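Local coordinates for NADH-dependent FAD reductase (Streptomyces globisporus, PDB 4R82), which reduces FAD with NADH and releases the FADH2 by free diffusion to a halogenase and a monooxygenase of enediyne antibiotic C-1027 biosynthesis, at residues Gln74-Leu79 with Cys135-Leu140; Ala161-Leu166 with Arg173-Asp178. All coordinates share one frame; numbering follows the deposited sequence.

Contact 1. Residues Gln74-Leu79 with Cys135-Leu140; sequences QRLTAL and CAIHRL
I137 makes the largest share of this contact, setting its CD1 methyl against the backbone of L76 and L79. Within strand 131-143, C135 pairs through its backbone with F82 of strand 81-86. At I137 the side chain points to the helix end: CG1 lies beside the backbone N (chi1 -68°) and the chain then runs on extended. CD1 thereby faces a pair of carbonyl oxygens at the end of the helix, 3.2 Å from L76 O and 3.2 Å from L79 O, close approaches of a methyl to oxygen that are not hydrogen bonds. Beside it, L76 CD2 stands 4.3 Å from I137 CD1. This is helix-on-sheet packing in a flavin reductase-like domain: helix 71-78 lies against the central antiparallel sheet, and L76 also touches V66, a residue that binds FAD. Next, H138 and R139 both face L150 of strand 146-158, a classic beta bulge. Past the bulge L140 again points to the helix, and its CD2 meets T77 CG2 at 4.0 Å, the two side chains crossing at about a right angle on the exposed flank. T77 OG1 turns back to its own helix, bonding Q74 O at 2.8 Å from above the carbonyl plane.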
# COMPACT_ATOMS: atom_id res chain seq x y z
N GLN A 74 -17.25 -8.11 8.80
CA GLN A 74 -18.05 -8.34 10.01
C GLN A 74 -17.18 -8.88 11.14
O GLN A 74 -17.35 -8.51 12.31
CB GLN A 74 -19.24 -9.26 9.72
N ARG A 75 -16.22 -9.73 10.79
CA ARG A 75 -15.31 -10.29 11.81
C ARG A 75 -14.43 -9.23 12.44
O ARG A 75 -14.31 -9.17 13.67
CB ARG A 75 -14.42 -11.36 11.20
CG ARG A 75 -15.18 -12.51 10.61
CD ARG A 75 -15.72 -13.42 11.69
NE ARG A 75 -15.92 -14.76 11.14
CZ ARG A 75 -17.01 -15.13 10.48
NH1 ARG A 75 -18.00 -14.26 10.30
NH2 ARG A 75 -17.12 -16.36 10.00
N LEU A 76 -13.79 -8.42 11.61
CA LEU A 76 -12.89 -7.38 12.08
C LEU A 76 -13.61 -6.35 12.94
O LEU A 76 -13.03 -5.81 13.88
CB LEU A 76 -12.21 -6.68 10.91
CG LEU A 76 -11.20 -7.51 10.12
CD1 LEU A 76 -10.84 -6.80 8.82
CD2 LEU A 76 -9.96 -7.76 10.97
N THR A 77 -14.87 -6.08 12.63
CA THR A 77 -15.63 -5.14 13.45
C THR A 77 -15.93 -5.74 14.82
O THR A 77 -16.09 -5.01 15.80
CB THR A 77 -16.91 -4.65 12.75
OG1 THR A 77 -17.81 -5.75 12.56
CG2 THR A 77 -16.57 -4.03 11.42
N ALA A 78 -16.00 -7.06 14.89
CA ALA A 78 -16.38 -7.74 16.13
C ALA A 78 -15.20 -8.17 17.00
O ALA A 78 -15.35 -8.36 18.19
CB ALA A 78 -17.26 -8.93 15.84
N LEU A 79 -14.03 -8.33 16.40
CA LEU A 79 -12.87 -8.91 17.10
C LEU A 79 -11.80 -7.88 17.41
O LEU A 79 -11.66 -6.89 16.70
CB LEU A 79 -12.26 -10.04 16.26
CG LEU A 79 -13.22 -11.22 16.02
CD1 LEU A 79 -12.66 -12.19 15.00
CD2 LEU A 79 -13.48 -11.92 17.33
N CYS A 135 -1.85 -7.86 15.21
CA CYS A 135 -2.18 -6.46 15.43
C CYS A 135 -3.43 -6.31 16.26
O CYS A 135 -4.37 -7.09 16.12
CB CYS A 135 -2.45 -5.78 14.09
SG CYS A 135 -1.08 -5.93 12.93
N ALA A 136 -3.46 -5.28 17.10
CA ALA A 136 -4.65 -4.96 17.87
C ALA A 136 -5.39 -3.85 17.14
O ALA A 136 -4.78 -2.85 16.75
CB ALA A 136 -4.26 -4.49 19.26
N ILE A 137 -6.69 -4.02 16.95
CA ILE A 137 -7.46 -2.99 16.26
C ILE A 137 -7.53 -1.73 17.11
O ILE A 137 -7.91 -1.77 18.28
CB ILE A 137 -8.86 -3.50 15.88
CG1 ILE A 137 -8.71 -4.57 14.80
CG2 ILE A 137 -9.68 -2.35 15.35
CD1 ILE A 137 -9.95 -5.34 14.52
N HIS A 138 -7.11 -0.62 16.51
CA HIS A 138 -7.05 0.63 17.24
C HIS A 138 -8.10 1.61 16.78
O HIS A 138 -8.75 2.25 17.62
CB HIS A 138 -5.64 1.23 17.17
CG HIS A 138 -4.81 0.95 18.38
ND1 HIS A 138 -4.91 -0.22 19.10
CD2 HIS A 138 -3.86 1.70 19.00
CE1 HIS A 138 -4.06 -0.19 20.11
NE2 HIS A 138 -3.41 0.96 20.07
N ARG A 139 -8.31 1.73 15.47
CA ARG A 139 -9.35 2.62 14.94
C ARG A 139 -10.03 1.98 13.74
O ARG A 139 -9.43 1.20 13.01
CB ARG A 139 -8.76 3.96 14.50
CG ARG A 139 -8.11 4.78 15.60
CD ARG A 139 -9.13 5.46 16.49
NE ARG A 139 -8.47 6.36 17.44
CZ ARG A 139 -7.89 5.96 18.57
NH1 ARG A 139 -7.87 4.68 18.90
NH2 ARG A 139 -7.31 6.85 19.36
N LEU A 140 -11.29 2.35 13.54
CA LEU A 140 -12.01 2.07 12.31
C LEU A 140 -12.33 3.42 11.68
O LEU A 140 -12.95 4.29 12.32
CB LEU A 140 -13.31 1.31 12.58
CG LEU A 140 -13.28 -0.21 12.54
CD1 LEU A 140 -12.39 -0.74 13.62
CD2 LEU A 140 -14.68 -0.79 12.67

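Contact 2. Residues Ala161-Leu166 with Arg173-Asp178; sequences AREGML and RRFAPD
L166 and F175 form the tight part of this contact, where the leucine sets a methyl squarely on the aromatic ring. L166 CD1 sits 3.9 Å from the ring centroid and only 6° off the normal, a CH-pi contact, while its other methyl, CD2, reaches F175 CZ at 3.8 Å. The phenylalanine is also met at its edge, near the ring plane, by G164 O, 3.4 Å from CE2. Two backbone hydrogen bonds fix the pairing: R173 N gives to L166 O at 2.9 Å, and L166 N gives to R173 O over a longer, more bent path (3.3 Å). L166 and R173 are thus an antiparallel hydrogen-bonded pair at the base of the beta hairpin of strands 166-168 and 171-173. Beyond that pair the packing is looser: the chains part, and a water takes over, donating to G164 O and accepting from F175 N. At the partly exposed rim E163, its CG swung opposite the backbone N (chi1 -175°), slants across the phenylalanine; its CG lies 3.5 Å from F175 CD2, and the carboxylate is turned 57° from the ring. The charged ends look to the dimer partner: E163 OE1 forms a salt bridge with R173 of the second subunit, and R173 NH1 reciprocates with E163 of that second subunit.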
# COMPACT_ATOMS: atom_id res chain seq x y z
N ALA A 161 15.15 -15.01 4.61
CA ALA A 161 15.53 -15.65 3.35
C ALA A 161 14.42 -15.55 2.31
O ALA A 161 14.67 -15.72 1.11
CB ALA A 161 15.93 -17.10 3.58
N ARG A 162 13.20 -15.28 2.77
CA ARG A 162 12.03 -15.23 1.89
C ARG A 162 11.78 -13.85 1.30
O ARG A 162 12.11 -12.83 1.91
CB ARG A 162 10.77 -15.69 2.65
CG ARG A 162 10.84 -17.15 3.11
CD ARG A 162 9.65 -17.53 3.99
NE ARG A 162 9.78 -18.92 4.44
CZ ARG A 162 9.09 -19.47 5.44
NH1 ARG A 162 9.28 -20.75 5.74
NH2 ARG A 162 8.21 -18.75 6.13
N GLU A 163 11.16 -13.83 0.12
CA GLU A 163 10.87 -12.59 -0.57
C GLU A 163 9.40 -12.61 -1.01
O GLU A 163 8.89 -13.66 -1.39
CB GLU A 163 11.78 -12.52 -1.80
CG GLU A 163 11.72 -11.25 -2.60
CD GLU A 163 12.99 -11.07 -3.40
OE1 GLU A 163 13.93 -10.43 -2.88
OE2 GLU A 163 13.06 -11.60 -4.53
N GLY A 164 8.72 -11.47 -0.95
CA GLY A 164 7.29 -11.42 -1.24
C GLY A 164 6.86 -11.62 -2.69
O GLY A 164 7.62 -11.34 -3.63
N MSE A 165 5.65 -12.13 -2.88
CA MSE A 165 5.07 -12.16 -4.21
C MSE A 165 4.58 -10.77 -4.54
O MSE A 165 4.48 -9.91 -3.65
CB MSE A 165 3.94 -13.20 -4.30
CG MSE A 165 2.80 -13.00 -3.35
SE MSE A 165 1.38 -14.35 -3.61
CE MSE A 165 1.05 -14.07 -5.48
N LEU A 166 4.27 -10.53 -5.82
CA LEU A 166 3.85 -9.22 -6.30
C LEU A 166 2.50 -9.32 -7.01
O LEU A 166 2.15 -10.38 -7.55
CB LEU A 166 4.88 -8.65 -7.28
CG LEU A 166 6.27 -8.48 -6.67
CD1 LEU A 166 7.28 -8.15 -7.74
CD2 LEU A 166 6.20 -7.38 -5.64
N ARG A 173 2.99 -11.35 -10.14
CA ARG A 173 4.28 -11.13 -10.80
C ARG A 173 5.39 -11.54 -9.85
O ARG A 173 5.13 -11.82 -8.68
CB ARG A 173 4.43 -9.64 -11.18
CG ARG A 173 3.43 -9.14 -12.22
CD ARG A 173 3.69 -9.74 -13.59
NE ARG A 173 5.02 -9.40 -14.10
CZ ARG A 173 5.30 -8.30 -14.78
NH1 ARG A 173 4.35 -7.42 -15.05
NH2 ARG A 173 6.54 -8.07 -15.20
N ARG A 174 6.62 -11.58 -10.36
CA ARG A 174 7.81 -11.94 -9.57
C ARG A 174 8.88 -10.85 -9.68
O ARG A 174 8.93 -10.13 -10.68
CB ARG A 174 8.42 -13.23 -10.12
CG ARG A 174 8.05 -14.49 -9.38
CD ARG A 174 8.83 -15.69 -9.93
NE ARG A 174 9.02 -16.71 -8.91
CZ ARG A 174 8.09 -17.57 -8.54
NH1 ARG A 174 6.89 -17.56 -9.11
NH2 ARG A 174 8.35 -18.46 -7.59
N PHE A 175 9.75 -10.78 -8.67
CA PHE A 175 10.93 -9.91 -8.74
C PHE A 175 11.99 -10.48 -9.67
O PHE A 175 12.16 -11.70 -9.77
CB PHE A 175 11.63 -9.83 -7.37
CG PHE A 175 10.94 -8.95 -6.34
CD1 PHE A 175 11.05 -7.56 -6.41
CD2 PHE A 175 10.28 -9.52 -5.27
CE1 PHE A 175 10.46 -6.76 -5.44
CE2 PHE A 175 9.68 -8.72 -4.29
CZ PHE A 175 9.77 -7.34 -4.38
N ALA A 176 12.74 -9.59 -10.32
CA ALA A 176 14.03 -9.95 -10.87
C ALA A 176 14.99 -9.95 -9.68
O ALA A 176 14.87 -9.10 -8.81
CB ALA A 176 14.48 -8.93 -11.90
N PRO A 177 15.91 -10.92 -9.62
CA PRO A 177 16.90 -10.93 -8.54
C PRO A 177 17.65 -9.60 -8.47
O PRO A 177 17.87 -8.97 -9.51
CB PRO A 177 17.85 -12.05 -8.95
CG PRO A 177 17.00 -12.97 -9.77
CD PRO A 177 16.05 -12.07 -10.53
N ASP A 178 18.04 -9.17 -7.27
CA ASP A 178 18.68 -7.86 -7.12
C ASP A 178 20.00 -7.80 -7.88
O ASP A 178 20.93 -8.56 -7.58
CB ASP A 178 18.91 -7.53 -5.65
CG ASP A 178 19.16 -6.04 -5.42
OD1 ASP A 178 19.40 -5.30 -6.40
OD2 ASP A 178 19.13 -5.61 -4.25
O HOH W 1 8.74 -12.39 -6.29

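Contacts 1 and 2 sit in one flavin reductase-like domain yet join its parts by different means. Both segments of contact 1 precede those of contact 2 along the chain, and the two contacts lie on opposite sides of the chain's centre, their centres 30 Å apart and their nearest atoms about 17 Å apart. Strand 131-143 of contact 1 pairs in the seven-stranded sheet with strand 146-158, whose end leads into the loop of contact 2. Contact 1 packs a helix on that sheet with no second subunit touching it; contact 2 closes a small hairpin and presents charged groups to the partner in the homodimer.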